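Local coordinates for protein CheQ (Campylobacter jejuni subsp. jejuni, PDB 6A51) that probably acts as a regulator that, with CheP, controls transcription of the core chemotaxis operon cheVAW, at residues A[89-94]-A[125-130]. Numbering follows the deposited sequence.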
loop_
_atom_site.group_PDB
_atom_site.type_symbol
_atom_site.label_atom_id
_atom_site.label_comp_id
_atom_site.label_asym_id
_atom_site.label_seq_id
_atom_site.Cartn_x
_atom_site.Cartn_y
_atom_site.Cartn_z
ATOM N N SER A 89 2.663 -1.335 5.706
ATOM C CA SER A 89 3.613 -2.418 5.977
ATOM C C SER A 89 4.221 -2.979 4.692
ATOM O O SER A 89 5.405 -3.336 4.661
ATOM C CB SER A 89 2.923 -3.543 6.742
ATOM O OG SER A 89 1.721 -3.910 6.073
ATOM N N ALA A 90 3.420 -3.084 3.627
ATOM C CA ALA A 90 3.947 -3.558 2.350
ATOM C C ALA A 90 4.901 -2.542 1.745
ATOM O O ALA A 90 5.947 -2.912 1.194
ATOM C CB ALA A 90 2.805 -3.856 1.372
ATOM N N PHE A 91 4.551 -1.256 1.832
ATOM C CA PHE A 91 5.451 -0.207 1.372
ATOM C C PHE A 91 6.796 -0.301 2.077
ATOM O O PHE A 91 7.847 -0.193 1.435
ATOM C CB PHE A 91 4.804 1.160 1.589
ATOM C CG PHE A 91 5.659 2.322 1.165
ATOM C CD1 PHE A 91 6.534 2.923 2.059
ATOM C CD2 PHE A 91 5.561 2.839 -0.114
ATOM C CE1 PHE A 91 7.322 4.011 1.674
ATOM C CE2 PHE A 91 6.342 3.929 -0.509
ATOM C CZ PHE A 91 7.228 4.511 0.396
ATOM N N CYS A 92 6.786 -0.532 3.395
ATOM C CA CYS A 92 8.045 -0.634 4.133
ATOM C C CYS A 92 8.776 -1.920 3.790
ATOM O O CYS A 92 10.009 -1.941 3.707
ATOM C CB CYS A 92 7.787 -0.548 5.638
ATOM S SG CYS A 92 7.084 1.040 6.179
ATOM N N SER A 93 8.033 -3.008 3.595
ATOM C CA SER A 93 8.638 -4.238 3.097
ATOM C C SER A 93 9.283 -4.005 1.731
ATOM O O SER A 93 10.478 -4.248 1.542
ATOM C CB SER A 93 7.559 -5.335 3.034
ATOM O OG SER A 93 8.026 -6.537 2.438
ATOM N N PHE A 94 8.505 -3.485 0.783
ATOM C CA PHE A 94 8.979 -3.255 -0.578
ATOM C C PHE A 94 10.227 -2.368 -0.604
ATOM O O PHE A 94 11.229 -2.710 -1.237
ATOM C CB PHE A 94 7.830 -2.636 -1.377
ATOM C CG PHE A 94 8.115 -2.428 -2.834
ATOM C CD1 PHE A 94 8.511 -3.472 -3.639
ATOM C CD2 PHE A 94 7.890 -1.192 -3.420
ATOM C CE1 PHE A 94 8.733 -3.276 -4.996
ATOM C CE2 PHE A 94 8.109 -0.995 -4.772
ATOM C CZ PHE A 94 8.541 -2.039 -5.558
ATOM N N VAL A 125 -0.323 3.770 2.255
ATOM C CA VAL A 125 0.575 4.746 1.647
ATOM C C VAL A 125 0.216 4.850 0.173
ATOM O O VAL A 125 -0.094 3.838 -0.466
ATOM C CB VAL A 125 2.061 4.348 1.795
ATOM C CG1 VAL A 125 2.928 5.289 1.002
ATOM C CG2 VAL A 125 2.491 4.352 3.229
ATOM N N ASN A 126 0.259 6.062 -0.376
ATOM C CA ASN A 126 -0.050 6.235 -1.792
ATOM C C ASN A 126 1.239 6.031 -2.570
ATOM O O ASN A 126 2.024 6.963 -2.773
ATOM C CB ASN A 126 -0.656 7.596 -2.083
ATOM C CG ASN A 126 -1.224 7.666 -3.491
ATOM O OD1 ASN A 126 -0.591 7.214 -4.449
ATOM N ND2 ASN A 126 -2.429 8.189 -3.620
ATOM N N LEU A 127 1.446 4.790 -3.021
ATOM C CA LEU A 127 2.675 4.454 -3.733
ATOM C C LEU A 127 2.704 5.122 -5.096
ATOM O O LEU A 127 3.768 5.539 -5.570
ATOM C CB LEU A 127 2.794 2.940 -3.883
ATOM C CG LEU A 127 4.065 2.375 -4.511
ATOM C CD1 LEU A 127 5.234 2.964 -3.798
ATOM C CD2 LEU A 127 4.085 0.876 -4.348
ATOM N N LYS A 128 1.536 5.235 -5.733
ATOM C CA LYS A 128 1.458 5.822 -7.064
ATOM C C LYS A 128 1.981 7.249 -7.062
ATOM O O LYS A 128 2.764 7.628 -7.938
ATOM C CB LYS A 128 0.020 5.778 -7.574
ATOM C CG LYS A 128 -0.135 6.173 -9.033
ATOM C CD LYS A 128 -1.601 6.333 -9.412
ATOM C CE LYS A 128 -1.795 6.375 -10.919
ATOM N NZ LYS A 128 -1.381 7.690 -11.495
ATOM N N LYS A 129 1.576 8.055 -6.071
ATOM C CA LYS A 129 2.052 9.434 -6.033
ATOM C C LYS A 129 3.540 9.493 -5.735
ATOM O O LYS A 129 4.245 10.369 -6.254
ATOM C CB LYS A 129 1.275 10.260 -5.007
ATOM C CG LYS A 129 -0.156 10.493 -5.427
ATOM C CD LYS A 129 -0.909 11.409 -4.476
ATOM C CE LYS A 129 -2.354 11.548 -4.955
ATOM N NZ LYS A 129 -3.136 12.591 -4.238
ATOM N N PHE A 130 4.043 8.564 -4.933
ATOM C CA PHE A 130 5.471 8.570 -4.644
ATOM C C PHE A 130 6.279 8.280 -5.908
ATOM O O PHE A 130 7.260 8.972 -6.207
ATOM C CB PHE A 130 5.759 7.561 -3.551
ATOM C CG PHE A 130 7.128 7.648 -2.994
ATOM C CD1 PHE A 130 7.623 8.850 -2.521
ATOM C CD2 PHE A 130 7.923 6.512 -2.908
ATOM C CE1 PHE A 130 8.904 8.921 -1.966
ATOM C CE2 PHE A 130 9.203 6.578 -2.371
ATOM C CZ PHE A 130 9.696 7.785 -1.899
#
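The ring of F91 is the centre of an entirely apolar contact between helix 88-95 and the junction where strand 122-126 gives way to helix 127-134. V125 lies over one face of this ring in a CH-pi contact, CG1 standing 4.0 Å from the F91 ring centroid and displaced toward the rim. With CG anti to the backbone N (chi1 179°), F91 extends from its helix toward the strand end, and the side chains of F91 and V125 cross at about a right angle.

The rim of the same ring serves the aromatic pair: F91 turns its edge to the face of F130 in an offset edge-to-face arrangement, with centroids 5.7 Å apart and planes at 65°. F91 CE2 comes within 3.9 Å of F130 CD2.

Aliphatic packing completes the contact. L127 CD1 meets the F91 edge at 3.6 Å from F91 CE2, whereas L127 CD2 lies 4.4 Å from F94 CD2, so the leucine fork packs on F91 and reaches more loosely toward F94. I144 of strand 142-146 also packs on F91 and F130.

N126 caps the N-terminus of helix 127-134: its OD1 accepts from K129 N at 2.8 Å, with the donor above the carbonyl plane. Strand 85-87, which leads into helix 88-95, pairs antiparallel with strand 122-126, and its V86 touches F91 and L127. No hydrogen bond joins the two segments themselves; buried hydrophobic and aromatic packing seals helix 88-95 against the strand end and helix 127-134, while the polar capping stays at the start of the latter.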